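PDB 2ZYO: solute-binding protein from Thermoactinomyces vulgaris, which binds maltotetraose and probably captures cyclo- and maltodextrins outside the cell membrane for uptake by a sugar transporter. Local coordinates for residues A[250-255]-A[260-265]; A[131-136]-A[142-147]; A[317-322]-A[339-344]; A[311-316]-A[332-337]. All coordinates share one frame; numbering follows the deposited sequence.

Interaction 1 (A[250-255]-A[260-265]); sequences WAIKDY and INVGVA. With GLC (alpha-D-glucopyranose), chain B.
The carbonyl oxygen of Tyr-255 accepts the backbone N-H of Ile-260: Tyr-255 O and Ile-260 N are 3.2 Å apart, with an N-H...O angle of 156°. This bond ties helix 252-257 to the chain that turns into strand 262-265. Beyond it the contact is apolar. Val-262 offers one methyl to each helix residue: its CG2 lies 3.9 Å from Tyr-255 CB, while its CG1 meets Ile-252 CD1 at 3.9 Å. The same CD1 also meets Val-264 CG2 tip to tip at 4.2 Å, so Ile-252 spans two inward-facing residues of the strand, across Gly-263. Both segments belong to an alpha/beta lobe of the kind found in bacterial solute-binding proteins, in which this helix packs against a face of the mixed sheet; strand 262-265 is paired there with strand 120-136. The Tyr-255 hydroxyl points elsewhere, bonding to Asn-234 and Asn-247, and Ala-251 O stands 3.2 Å above the plane of the Tyr-255 ring, toward the rim. At the other end of segment 250-255, Trp-250 enters the sugar pocket. Its CG sits between the backbone N and the carbonyl carbon (chi1 50°), and the indole receives a glucose unit over one face, with Trp-250 CZ2 and GLC C1 3.2 Å apart. Glu-129 and Asn-173 supply hydrogen bonds to this sugar, complementing the apolar platform of the indole.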
loop_
_atom_site.group_PDB
_atom_site.type_symbol
_atom_site.label_atom_id
_atom_site.label_comp_id
_atom_site.label_asym_id
_atom_site.label_seq_id
_atom_site.Cartn_x
_atom_site.Cartn_y
_atom_site.Cartn_z
ATOM N N TRP A 250 5.156 -7.857 -2.599
ATOM C CA TRP A 250 6.412 -7.463 -3.251
ATOM C C TRP A 250 7.582 -8.422 -2.999
ATOM O O TRP A 250 8.566 -8.418 -3.744
ATOM C CB TRP A 250 6.807 -6.042 -2.824
ATOM C CG TRP A 250 6.796 -5.832 -1.333
ATOM C CD1 TRP A 250 7.773 -6.186 -0.444
ATOM C CD2 TRP A 250 5.755 -5.221 -0.562
ATOM N NE1 TRP A 250 7.401 -5.837 0.835
ATOM C CE2 TRP A 250 6.168 -5.241 0.790
ATOM C CE3 TRP A 250 4.512 -4.658 -0.881
ATOM C CZ2 TRP A 250 5.383 -4.718 1.822
ATOM C CZ3 TRP A 250 3.728 -4.138 0.146
ATOM C CH2 TRP A 250 4.169 -4.173 1.481
ATOM N N ALA A 251 7.470 -9.240 -1.954
ATOM C CA ALA A 251 8.541 -10.161 -1.569
ATOM C C ALA A 251 8.337 -11.587 -2.097
ATOM O O ALA A 251 9.248 -12.416 -2.023
ATOM C CB ALA A 251 8.702 -10.170 -0.052
ATOM N N ILE A 252 7.150 -11.856 -2.641
ATOM C CA ILE A 252 6.749 -13.211 -3.045
ATOM C C ILE A 252 7.632 -13.834 -4.132
ATOM O O ILE A 252 8.129 -14.951 -3.964
ATOM C CB ILE A 252 5.256 -13.259 -3.471
ATOM C CG1 ILE A 252 4.333 -13.003 -2.266
ATOM C CG2 ILE A 252 4.919 -14.576 -4.184
ATOM C CD1 ILE A 252 4.507 -13.962 -1.082
ATOM N N LYS A 253 7.823 -13.112 -5.236
ATOM C CA LYS A 253 8.621 -13.617 -6.356
ATOM C C LYS A 253 10.052 -13.943 -5.926
ATOM O O LYS A 253 10.625 -14.941 -6.367
ATOM C CB LYS A 253 8.611 -12.627 -7.526
ATOM C CG LYS A 253 7.270 -12.540 -8.251
ATOM C CD LYS A 253 7.361 -11.710 -9.530
ATOM C CE LYS A 253 7.879 -12.528 -10.710
ATOM N NZ LYS A 253 6.884 -13.531 -11.182
ATOM N N ASP A 254 10.608 -13.111 -5.048
ATOM C CA ASP A 254 11.937 -13.336 -4.484
ATOM C C ASP A 254 11.987 -14.589 -3.600
ATOM O O ASP A 254 12.940 -15.369 -3.681
ATOM C CB ASP A 254 12.398 -12.100 -3.703
ATOM C CG ASP A 254 13.868 -12.155 -3.313
ATOM O OD1 ASP A 254 14.676 -12.752 -4.058
ATOM O OD2 ASP A 254 14.216 -11.586 -2.258
ATOM N N TYR A 255 10.961 -14.781 -2.769
ATOM C CA TYR A 255 10.882 -15.959 -1.898
ATOM C C TYR A 255 10.776 -17.258 -2.694
ATOM O O TYR A 255 11.409 -18.258 -2.349
ATOM C CB TYR A 255 9.694 -15.867 -0.932
ATOM C CG TYR A 255 9.772 -14.787 0.130
ATOM C CD1 TYR A 255 10.986 -14.195 0.492
ATOM C CD2 TYR A 255 8.621 -14.384 0.803
ATOM C CE1 TYR A 255 11.040 -13.207 1.477
ATOM C CE2 TYR A 255 8.666 -13.406 1.790
ATOM C CZ TYR A 255 9.873 -12.825 2.124
ATOM O OH TYR A 255 9.898 -11.857 3.101
ATOM N N ILE A 260 11.449 -21.433 -1.667
ATOM C CA ILE A 260 10.500 -21.574 -0.567
ATOM C C ILE A 260 9.108 -21.880 -1.110
ATOM O O ILE A 260 8.638 -21.227 -2.047
ATOM C CB ILE A 260 10.453 -20.301 0.335
ATOM C CG1 ILE A 260 11.860 -19.883 0.798
ATOM C CG2 ILE A 260 9.503 -20.498 1.526
ATOM C CD1 ILE A 260 12.644 -20.945 1.585
ATOM N N ASN A 261 8.468 -22.892 -0.528
ATOM C CA ASN A 261 7.068 -23.185 -0.803
ATOM C C ASN A 261 6.231 -22.283 0.091
ATOM O O ASN A 261 6.106 -22.516 1.296
ATOM C CB ASN A 261 6.758 -24.665 -0.554
ATOM C CG ASN A 261 5.388 -25.082 -1.080
ATOM O OD1 ASN A 261 4.731 -24.347 -1.823
ATOM N ND2 ASN A 261 4.952 -26.277 -0.694
ATOM N N VAL A 262 5.677 -21.241 -0.521
ATOM C CA VAL A 262 5.083 -20.118 0.197
ATOM C C VAL A 262 3.579 -20.271 0.403
ATOM O O VAL A 262 2.837 -20.588 -0.529
ATOM C CB VAL A 262 5.368 -18.779 -0.547
ATOM C CG1 VAL A 262 4.715 -17.606 0.158
ATOM C CG2 VAL A 262 6.869 -18.545 -0.687
ATOM N N GLY A 263 3.145 -20.053 1.641
ATOM C CA GLY A 263 1.731 -19.894 1.955
ATOM C C GLY A 263 1.477 -18.467 2.404
ATOM O O GLY A 263 2.391 -17.797 2.892
ATOM N N VAL A 264 0.246 -17.995 2.224
ATOM C CA VAL A 264 -0.148 -16.657 2.674
ATOM C C VAL A 264 -1.523 -16.691 3.337
ATOM O O VAL A 264 -2.492 -17.189 2.757
ATOM C CB VAL A 264 -0.161 -15.615 1.518
ATOM C CG1 VAL A 264 -0.451 -14.217 2.059
ATOM C CG2 VAL A 264 1.162 -15.618 0.758
ATOM N N ALA A 265 -1.595 -16.155 4.550
ATOM C CA ALA A 265 -2.850 -16.071 5.291
ATOM C C ALA A 265 -3.037 -14.666 5.853
ATOM O O ALA A 265 -2.059 -13.937 6.025
ATOM C CB ALA A 265 -2.862 -17.103 6.415
HETATM C C1 GLC B . 6.519 -1.821 0.926
HETATM C C2 GLC B . 5.473 -0.773 0.466
HETATM C C3 GLC B . 5.810 0.660 0.930
HETATM C C4 GLC B . 6.250 0.689 2.393
HETATM C C5 GLC B . 7.350 -0.344 2.624
HETATM C C6 GLC B . 7.843 -0.384 4.063
HETATM O O1 GLC B . 7.686 -1.740 0.185
HETATM O O2 GLC B . 5.346 -0.797 -0.955
HETATM O O3 GLC B . 4.665 1.489 0.777
HETATM O O4 GLC B . 6.742 2.003 2.719
HETATM O O5 GLC B . 6.847 -1.657 2.314
HETATM O O6 GLC B . 9.057 0.336 4.216
#

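Interaction 2 (A[131-136]-A[142-147]); sequences VALIYN and QVPATY
Val-143 makes an apolar contact with Leu-133 and Tyr-135, laying the loop after strand 120-136 back against one face of that same strand. Its CG1 methyl does most of the touching. It sits over one face of the Tyr-135 ring, 3.9 Å from the ring centroid and 24° off the ring normal, a CH-pi contact displaced toward the rim, where Val-143 CG1 is 3.6 Å from Tyr-135 CE2. The two side chains cross at about a right angle. With CG between the backbone N and the carbonyl carbon (chi1 62°), the tyrosine ring stands out from the strand toward the loop, with Leu-133 O in plane at its edge. Leu-133 covers another side of the same methyl, its CD2 being 4.0 Å from Val-143 CG1, and that CD2 also reaches Pro-144 CD at 4.4 Å. The strand belongs to the mixed sheet of the lobe and pairs antiparallel with strands 242-247 and 262-265; Tyr-135 shares backbone bonds with Gly-263, and Ile-134 with Val-245. Leu-133 and Tyr-135, two residues apart, face the loop, whereas Ile-134 between them packs on Val-262. Val-143 touches Ala-265 as well, so the loop covers part of the neighbouring strand. A few residues on, Thr-146 takes the N-cap position of helix 147-157, where its side chain caps a backbone N and its hydroxyl is also hydrogen-bonded to Glu-149.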
loop_
_atom_site.group_PDB
_atom_site.type_symbol
_atom_site.label_atom_id
_atom_site.label_comp_id
_atom_site.label_asym_id
_atom_site.label_seq_id
_atom_site.Cartn_x
_atom_site.Cartn_y
_atom_site.Cartn_z
ATOM N N VAL A 131 0.292 -6.024 3.728
ATOM C CA VAL A 131 1.044 -7.102 4.372
ATOM C C VAL A 131 0.075 -8.205 4.789
ATOM O O VAL A 131 -1.132 -7.981 4.909
ATOM C CB VAL A 131 1.896 -6.630 5.593
ATOM C CG1 VAL A 131 2.928 -5.593 5.168
ATOM C CG2 VAL A 131 1.024 -6.104 6.727
ATOM N N ALA A 132 0.614 -9.402 4.980
ATOM C CA ALA A 132 -0.145 -10.536 5.499
ATOM C C ALA A 132 0.853 -11.492 6.123
ATOM O O ALA A 132 2.052 -11.191 6.170
ATOM C CB ALA A 132 -0.935 -11.219 4.385
ATOM N N LEU A 133 0.373 -12.635 6.601
ATOM C CA LEU A 133 1.265 -13.641 7.162
ATOM C C LEU A 133 1.768 -14.549 6.047
ATOM O O LEU A 133 1.020 -15.379 5.521
ATOM C CB LEU A 133 0.569 -14.447 8.265
ATOM C CG LEU A 133 1.495 -15.250 9.185
ATOM C CD1 LEU A 133 2.309 -14.340 10.102
ATOM C CD2 LEU A 133 0.691 -16.251 9.992
ATOM N N ILE A 134 3.032 -14.361 5.675
ATOM C CA ILE A 134 3.675 -15.197 4.666
ATOM C C ILE A 134 4.447 -16.279 5.400
ATOM O O ILE A 134 5.249 -15.977 6.285
ATOM C CB ILE A 134 4.635 -14.387 3.767
ATOM C CG1 ILE A 134 3.908 -13.198 3.123
ATOM C CG2 ILE A 134 5.258 -15.286 2.700
ATOM C CD1 ILE A 134 4.833 -12.219 2.400
ATOM N N TYR A 135 4.206 -17.536 5.043
ATOM C CA TYR A 135 4.820 -18.640 5.772
ATOM C C TYR A 135 5.464 -19.706 4.892
ATOM O O TYR A 135 5.109 -19.869 3.725
ATOM C CB TYR A 135 3.840 -19.252 6.789
ATOM C CG TYR A 135 2.578 -19.870 6.219
ATOM C CD1 TYR A 135 2.477 -21.247 6.037
ATOM C CD2 TYR A 135 1.471 -19.081 5.901
ATOM C CE1 TYR A 135 1.318 -21.824 5.531
ATOM C CE2 TYR A 135 0.306 -19.649 5.394
ATOM C CZ TYR A 135 0.236 -21.019 5.214
ATOM O OH TYR A 135 -0.914 -21.584 4.719
ATOM N N ASN A 136 6.441 -20.398 5.472
ATOM C CA ASN A 136 7.134 -21.497 4.823
ATOM C C ASN A 136 6.365 -22.785 5.100
ATOM O O ASN A 136 6.302 -23.236 6.243
ATOM C CB ASN A 136 8.564 -21.585 5.374
ATOM C CG ASN A 136 9.414 -22.633 4.674
ATOM O OD1 ASN A 136 8.907 -23.615 4.131
ATOM N ND2 ASN A 136 10.726 -22.435 4.709
ATOM N N GLN A 142 -1.092 -25.300 10.033
ATOM C CA GLN A 142 -2.178 -24.411 10.408
ATOM C C GLN A 142 -1.576 -23.163 11.035
ATOM O O GLN A 142 -0.820 -23.249 12.005
ATOM C CB GLN A 142 -3.142 -25.092 11.384
ATOM C CG GLN A 142 -4.295 -24.199 11.854
ATOM C CD GLN A 142 -5.201 -23.759 10.719
ATOM O OE1 GLN A 142 -5.596 -24.564 9.876
ATOM N NE2 GLN A 142 -5.533 -22.473 10.691
ATOM N N VAL A 143 -1.904 -22.007 10.464
ATOM C CA VAL A 143 -1.458 -20.725 11.008
ATOM C C VAL A 143 -2.126 -20.458 12.363
ATOM O O VAL A 143 -3.239 -20.929 12.601
ATOM C CB VAL A 143 -1.717 -19.546 10.023
ATOM C CG1 VAL A 143 -0.920 -19.737 8.739
ATOM C CG2 VAL A 143 -3.204 -19.380 9.720
ATOM N N PRO A 144 -1.433 -19.739 13.269
ATOM C CA PRO A 144 -2.044 -19.375 14.551
ATOM C C PRO A 144 -3.385 -18.657 14.379
ATOM O O PRO A 144 -3.519 -17.781 13.519
ATOM C CB PRO A 144 -1.005 -18.446 15.178
ATOM C CG PRO A 144 0.290 -18.900 14.593
ATOM C CD PRO A 144 -0.042 -19.253 13.172
ATOM N N ALA A 145 -4.364 -19.048 15.192
ATOM C CA ALA A 145 -5.737 -18.550 15.078
ATOM C C ALA A 145 -5.925 -17.156 15.669
ATOM O O ALA A 145 -6.854 -16.437 15.290
ATOM C CB ALA A 145 -6.704 -19.529 15.732
ATOM N N THR A 146 -5.056 -16.790 16.607
ATOM C CA THR A 146 -5.139 -15.502 17.297
ATOM C C THR A 146 -3.756 -14.874 17.392
ATOM O O THR A 146 -2.741 -15.558 17.241
ATOM C CB THR A 146 -5.690 -15.652 18.734
ATOM O OG1 THR A 146 -4.797 -16.467 19.502
ATOM C CG2 THR A 146 -7.084 -16.272 18.738
ATOM N N TYR A 147 -3.722 -13.568 17.646
ATOM C CA TYR A 147 -2.460 -12.875 17.869
ATOM C C TYR A 147 -1.699 -13.458 19.062
ATOM O O TYR A 147 -0.476 -13.609 19.001
ATOM C CB TYR A 147 -2.675 -11.370 18.057
ATOM C CG TYR A 147 -1.380 -10.644 18.322
ATOM C CD1 TYR A 147 -0.478 -10.399 17.287
ATOM C CD2 TYR A 147 -1.036 -10.237 19.610
ATOM C CE1 TYR A 147 0.726 -9.756 17.524
ATOM C CE2 TYR A 147 0.167 -9.590 19.857
ATOM C CZ TYR A 147 1.041 -9.351 18.807
ATOM O OH TYR A 147 2.236 -8.711 19.033
#

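Interaction 3 (A[317-322]-A[339-344]); sequences GEIPPQ and GFAKQA
The flat ring of Phe-340 presents neither a face nor an edge to Ile-319; it is the methylene beneath the ring that meets the isoleucine, with Phe-340 CB 3.7 Å from Ile-319 CD1. The ring itself leads away from segment 317-322 and lodges among side chains of the sheet and of helix 252-257, including Ala-132, Val-264 and Ile-252. From the loop side, the close contacts are all made by the terminal methyl, CD1, of Ile-319. With CG1 beside the backbone N and CD1 extended beyond it (chi2 164°), this methyl reaches from the loop to the helix surface, crossing the Phe-340 side chain at about a right angle. There it also lies 3.7 Å from Ala-341 N and 4.1 Å from Ala-341 CB, so one methyl meets the side chain of Phe-340 and both the backbone and side chain of Ala-341. This close approach to the helix backbone is consistent with the small side chain of Ala-341. The loop carrying Ile-319 follows helix 306-316; Gly-317, with positive phi, is the first residue to leave the helical conformation. The loop is held in turn by backbone bonding of Ile-319 to Ile-128 in strand 120-136, and by Glu-318, whose carboxylate forms salt bridges with Arg-312 and Lys-282. Further along, Pro-321 is the centre of an inverse gamma turn. With no hydrogen bond between 317-322 and 339-344, the contact depends on shape and the burial of hydrocarbon rather than on direction.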
loop_
_atom_site.group_PDB
_atom_site.type_symbol
_atom_site.label_atom_id
_atom_site.label_comp_id
_atom_site.label_asym_id
_atom_site.label_seq_id
_atom_site.Cartn_x
_atom_site.Cartn_y
_atom_site.Cartn_z
ATOM N N GLY A 317 0.392 -10.204 -11.551
ATOM C CA GLY A 317 0.248 -10.805 -10.224
ATOM C C GLY A 317 -0.250 -9.837 -9.163
ATOM O O GLY A 317 -0.394 -10.209 -7.993
ATOM N N GLU A 318 -0.511 -8.595 -9.570
ATOM C CA GLU A 318 -1.018 -7.567 -8.665
ATOM C C GLU A 318 -2.532 -7.668 -8.557
ATOM O O GLU A 318 -3.236 -7.712 -9.572
ATOM C CB GLU A 318 -0.606 -6.166 -9.134
ATOM C CG GLU A 318 0.905 -5.948 -9.247
ATOM C CD GLU A 318 1.292 -4.484 -9.420
ATOM O OE1 GLU A 318 0.522 -3.713 -10.031
ATOM O OE2 GLU A 318 2.380 -4.095 -8.939
ATOM N N ILE A 319 -3.024 -7.710 -7.322
ATOM C CA ILE A 319 -4.452 -7.868 -7.049
ATOM C C ILE A 319 -5.248 -6.644 -7.500
ATOM O O ILE A 319 -4.991 -5.538 -7.034
ATOM C CB ILE A 319 -4.711 -8.129 -5.543
ATOM C CG1 ILE A 319 -3.970 -9.389 -5.090
ATOM C CG2 ILE A 319 -6.210 -8.256 -5.264
ATOM C CD1 ILE A 319 -3.842 -9.522 -3.586
ATOM N N PRO A 320 -6.220 -6.840 -8.411
ATOM C CA PRO A 320 -7.067 -5.717 -8.797
ATOM C C PRO A 320 -8.228 -5.553 -7.812
ATOM O O PRO A 320 -8.963 -6.515 -7.572
ATOM C CB PRO A 320 -7.578 -6.122 -10.183
ATOM C CG PRO A 320 -7.565 -7.620 -10.180
ATOM C CD PRO A 320 -6.580 -8.082 -9.124
ATOM N N PRO A 321 -8.393 -4.349 -7.231
ATOM C CA PRO A 321 -9.480 -4.172 -6.270
ATOM C C PRO A 321 -10.811 -3.932 -6.985
ATOM O O PRO A 321 -11.456 -2.891 -6.809
ATOM C CB PRO A 321 -9.033 -2.958 -5.456
ATOM C CG PRO A 321 -8.185 -2.168 -6.387
ATOM C CD PRO A 321 -7.609 -3.112 -7.413
ATOM N N GLN A 322 -11.188 -4.916 -7.793
ATOM C CA GLN A 322 -12.397 -4.898 -8.594
ATOM C C GLN A 322 -13.322 -5.944 -7.977
ATOM O O GLN A 322 -12.927 -7.102 -7.821
ATOM C CB GLN A 322 -12.036 -5.257 -10.041
ATOM C CG GLN A 322 -12.924 -4.632 -11.118
ATOM C CD GLN A 322 -14.176 -5.442 -11.441
ATOM O OE1 GLN A 322 -14.988 -5.023 -12.262
ATOM N NE2 GLN A 322 -14.337 -6.595 -10.799
ATOM N N GLY A 339 -4.666 -14.879 0.487
ATOM C CA GLY A 339 -4.398 -14.333 1.820
ATOM C C GLY A 339 -4.185 -12.830 1.841
ATOM O O GLY A 339 -4.655 -12.141 2.751
ATOM N N PHE A 340 -3.471 -12.321 0.836
ATOM C CA PHE A 340 -3.257 -10.884 0.691
ATOM C C PHE A 340 -4.569 -10.141 0.442
ATOM O O PHE A 340 -4.805 -9.077 1.013
ATOM C CB PHE A 340 -2.288 -10.587 -0.455
ATOM C CG PHE A 340 -0.860 -10.953 -0.169
ATOM C CD1 PHE A 340 -0.172 -10.378 0.896
ATOM C CD2 PHE A 340 -0.191 -11.848 -0.994
ATOM C CE1 PHE A 340 1.155 -10.715 1.148
ATOM C CE2 PHE A 340 1.136 -12.189 -0.751
ATOM C CZ PHE A 340 1.808 -11.619 0.325
ATOM N N ALA A 341 -5.414 -10.709 -0.418
ATOM C CA ALA A 341 -6.697 -10.099 -0.752
ATOM C C ALA A 341 -7.634 -10.089 0.454
ATOM O O ALA A 341 -8.299 -9.084 0.716
ATOM C CB ALA A 341 -7.337 -10.816 -1.928
ATOM N N LYS A 342 -7.671 -11.204 1.183
ATOM C CA LYS A 342 -8.467 -11.311 2.408
ATOM C C LYS A 342 -8.050 -10.253 3.426
ATOM O O LYS A 342 -8.897 -9.564 3.995
ATOM C CB LYS A 342 -8.347 -12.706 3.029
ATOM C CG LYS A 342 -9.143 -13.797 2.322
ATOM C CD LYS A 342 -9.185 -15.083 3.140
ATOM C CE LYS A 342 -7.880 -15.867 3.041
ATOM N NZ LYS A 342 -7.907 -17.116 3.864
ATOM N N GLN A 343 -6.742 -10.120 3.639
ATOM C CA GLN A 343 -6.218 -9.129 4.575
ATOM C C GLN A 343 -6.470 -7.702 4.091
ATOM O O GLN A 343 -6.825 -6.829 4.889
ATOM C CB GLN A 343 -4.726 -9.359 4.845
ATOM C CG GLN A 343 -4.139 -8.437 5.918
ATOM C CD GLN A 343 -4.883 -8.520 7.240
ATOM O OE1 GLN A 343 -5.017 -9.593 7.822
ATOM N NE2 GLN A 343 -5.373 -7.380 7.717
ATOM N N ALA A 344 -6.306 -7.477 2.787
ATOM C CA ALA A 344 -6.535 -6.161 2.191
ATOM C C ALA A 344 -7.980 -5.702 2.375
ATOM O O ALA A 344 -8.239 -4.503 2.491
ATOM C CB ALA A 344 -6.163 -6.166 0.716
#

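Interaction 4 (A[311-316]-A[332-337]); sequences SRFKET and KNNPVV
After Asn-333, the first residue to leave the conformation of helix 329-332, Asn-334 reaches Phe-313: its ND2 lies 4.1 Å from Phe-313 CZ, a van der Waals approach at an oblique angle to the ring. The other amide atom, Asn-334 OD1, accepts Val-336 N at 3.1 Å with an N-H...O angle of 164°. This Asx turn fixes the rotation of the amide, and Val-337 N closes the bend on Asn-334 O. Together the bonds shape the loop between helices 329-332 and 338-344, which packs on helix 306-316 in this member of the bacterial solute-binding protein family. At the bend Val-336 turns toward Ile-252 of helix 252-257. Val-337 occupies the N-cap position of helix 338-344. Its side chain and that of Phe-313 point at each other from opposite directions, and both valine methyls meet the ring corner: CG1 and CG2 of Val-337 each lie 3.9 Å from Phe-313 CE1, and CG2 is at the ring edge, in plane. Phe-313 CG is anti to the backbone N (chi1 166°), which extends the ring from its helix toward the loop, where Met-330, Ile-331 and Pro-320 also pack on it.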
loop_
_atom_site.group_PDB
_atom_site.type_symbol
_atom_site.label_atom_id
_atom_site.label_comp_id
_atom_site.label_asym_id
_atom_site.label_seq_id
_atom_site.Cartn_x
_atom_site.Cartn_y
_atom_site.Cartn_z
ATOM N N SER A 311 -6.981 -9.482 -17.010
ATOM C CA SER A 311 -5.751 -9.597 -17.790
ATOM C C SER A 311 -4.546 -9.058 -17.020
ATOM O O SER A 311 -3.501 -9.715 -16.952
ATOM C CB SER A 311 -5.912 -8.866 -19.126
ATOM O OG SER A 311 -4.665 -8.620 -19.749
ATOM N N ARG A 312 -4.697 -7.872 -16.432
ATOM C CA ARG A 312 -3.611 -7.266 -15.658
ATOM C C ARG A 312 -3.164 -8.143 -14.490
ATOM O O ARG A 312 -1.964 -8.309 -14.265
ATOM C CB ARG A 312 -3.977 -5.866 -15.157
ATOM C CG ARG A 312 -2.755 -5.098 -14.687
ATOM C CD ARG A 312 -3.058 -3.700 -14.183
ATOM N NE ARG A 312 -1.802 -3.008 -13.900
ATOM C CZ ARG A 312 -1.128 -3.100 -12.755
ATOM N NH1 ARG A 312 -1.590 -3.838 -11.754
ATOM N NH2 ARG A 312 0.016 -2.448 -12.611
ATOM N N PHE A 313 -4.121 -8.712 -13.760
ATOM C CA PHE A 313 -3.777 -9.595 -12.651
ATOM C C PHE A 313 -2.980 -10.811 -13.117
ATOM O O PHE A 313 -1.961 -11.157 -12.523
ATOM C CB PHE A 313 -5.010 -10.057 -11.870
ATOM C CG PHE A 313 -4.727 -11.218 -10.961
ATOM C CD1 PHE A 313 -3.965 -11.042 -9.807
ATOM C CD2 PHE A 313 -5.176 -12.494 -11.280
ATOM C CE1 PHE A 313 -3.671 -12.114 -8.976
ATOM C CE2 PHE A 313 -4.886 -13.574 -10.454
ATOM C CZ PHE A 313 -4.135 -13.383 -9.299
ATOM N N LYS A 314 -3.454 -11.453 -14.180
ATOM C CA LYS A 314 -2.823 -12.671 -14.686
ATOM C C LYS A 314 -1.397 -12.422 -15.188
ATOM O O LYS A 314 -0.525 -13.282 -15.040
ATOM C CB LYS A 314 -3.694 -13.325 -15.766
ATOM C CG LYS A 314 -5.014 -13.881 -15.230
ATOM C CD LYS A 314 -5.914 -14.384 -16.346
ATOM C CE LYS A 314 -7.310 -14.694 -15.831
ATOM N NZ LYS A 314 -8.221 -15.140 -16.921
ATOM N N GLU A 315 -1.165 -11.240 -15.756
ATOM C CA GLU A 315 0.159 -10.859 -16.248
ATOM C C GLU A 315 1.098 -10.397 -15.135
ATOM O O GLU A 315 2.255 -10.822 -15.079
ATOM C CB GLU A 315 0.055 -9.753 -17.304
ATOM C CG GLU A 315 -0.339 -10.217 -18.695
ATOM C CD GLU A 315 0.265 -9.340 -19.782
ATOM O OE1 GLU A 315 1.394 -9.629 -20.228
ATOM O OE2 GLU A 315 -0.388 -8.363 -20.197
ATOM N N THR A 316 0.596 -9.529 -14.255
ATOM C CA THR A 316 1.441 -8.835 -13.274
ATOM C C THR A 316 1.446 -9.461 -11.880
ATOM O O THR A 316 2.385 -9.243 -11.107
ATOM C CB THR A 316 1.034 -7.353 -13.106
ATOM O OG1 THR A 316 -0.250 -7.278 -12.474
ATOM C CG2 THR A 316 0.994 -6.631 -14.453
ATOM N N LYS A 332 -9.214 -16.085 -5.303
ATOM C CA LYS A 332 -9.549 -16.881 -4.119
ATOM C C LYS A 332 -8.856 -18.244 -4.053
ATOM O O LYS A 332 -8.595 -18.753 -2.961
ATOM C CB LYS A 332 -11.065 -17.047 -3.990
ATOM C CG LYS A 332 -11.810 -15.737 -3.750
ATOM C CD LYS A 332 -13.297 -15.957 -3.516
ATOM C CE LYS A 332 -13.602 -16.325 -2.069
ATOM N NZ LYS A 332 -13.310 -15.219 -1.109
ATOM N N ASN A 333 -8.567 -18.829 -5.213
ATOM C CA ASN A 333 -7.949 -20.156 -5.261
ATOM C C ASN A 333 -6.451 -20.135 -5.587
ATOM O O ASN A 333 -5.849 -21.180 -5.860
ATOM C CB ASN A 333 -8.716 -21.074 -6.220
ATOM C CG ASN A 333 -10.172 -21.270 -5.811
ATOM O OD1 ASN A 333 -10.588 -20.882 -4.716
ATOM N ND2 ASN A 333 -10.955 -21.871 -6.697
ATOM N N ASN A 334 -5.861 -18.943 -5.546
ATOM C CA ASN A 334 -4.420 -18.772 -5.701
ATOM C C ASN A 334 -3.746 -18.689 -4.327
ATOM O O ASN A 334 -3.996 -17.744 -3.573
ATOM C CB ASN A 334 -4.115 -17.522 -6.534
ATOM C CG ASN A 334 -2.649 -17.420 -6.939
ATOM O OD1 ASN A 334 -1.745 -17.758 -6.172
ATOM N ND2 ASN A 334 -2.412 -16.937 -8.149
ATOM N N PRO A 335 -2.885 -19.675 -4.002
ATOM C CA PRO A 335 -2.284 -19.822 -2.668
ATOM C C PRO A 335 -1.356 -18.682 -2.239
ATOM O O PRO A 335 -1.068 -18.545 -1.049
ATOM C CB PRO A 335 -1.488 -21.128 -2.785
ATOM C CG PRO A 335 -1.207 -21.272 -4.235
ATOM C CD PRO A 335 -2.429 -20.738 -4.918
ATOM N N VAL A 336 -0.885 -17.882 -3.189
ATOM C CA VAL A 336 0.022 -16.785 -2.860
ATOM C C VAL A 336 -0.640 -15.420 -3.087
ATOM O O VAL A 336 0.023 -14.376 -3.050
ATOM C CB VAL A 336 1.369 -16.893 -3.621
ATOM C CG1 VAL A 336 2.453 -16.229 -2.828
ATOM C CG2 VAL A 336 1.755 -18.353 -3.849
ATOM N N VAL A 337 -1.956 -15.438 -3.299
ATOM C CA VAL A 337 -2.723 -14.221 -3.574
ATOM C C VAL A 337 -3.913 -14.072 -2.615
ATOM O O VAL A 337 -4.143 -12.989 -2.066
ATOM C CB VAL A 337 -3.192 -14.174 -5.059
ATOM C CG1 VAL A 337 -4.221 -13.075 -5.287
ATOM C CG2 VAL A 337 -1.997 -13.985 -5.990
#

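Interaction 2 comes first along the chain and interaction 1 follows, while the segments of interactions 3 and 4 alternate, so that helix 306-316 and its trailing loop meet the later 332-344 region twice; their centres are only about 9 Å apart. Interactions 1 and 2 share a sheet through strands 120-136 and 262-265, with centres about 13 Å apart. Phe-340 of interaction 3 packs against both, its ring 3.7 Å from Ile-134 CD1 at CZ and 3.6 Å from Ile-252 CG1 at CE2. Val-336 joins interaction 4 to interaction 1. Interactions 1, 3 and 4 touch one another, interaction 2 joins them through interactions 1 and 3, and Trp-250 of interaction 1 lies in the sugar pocket.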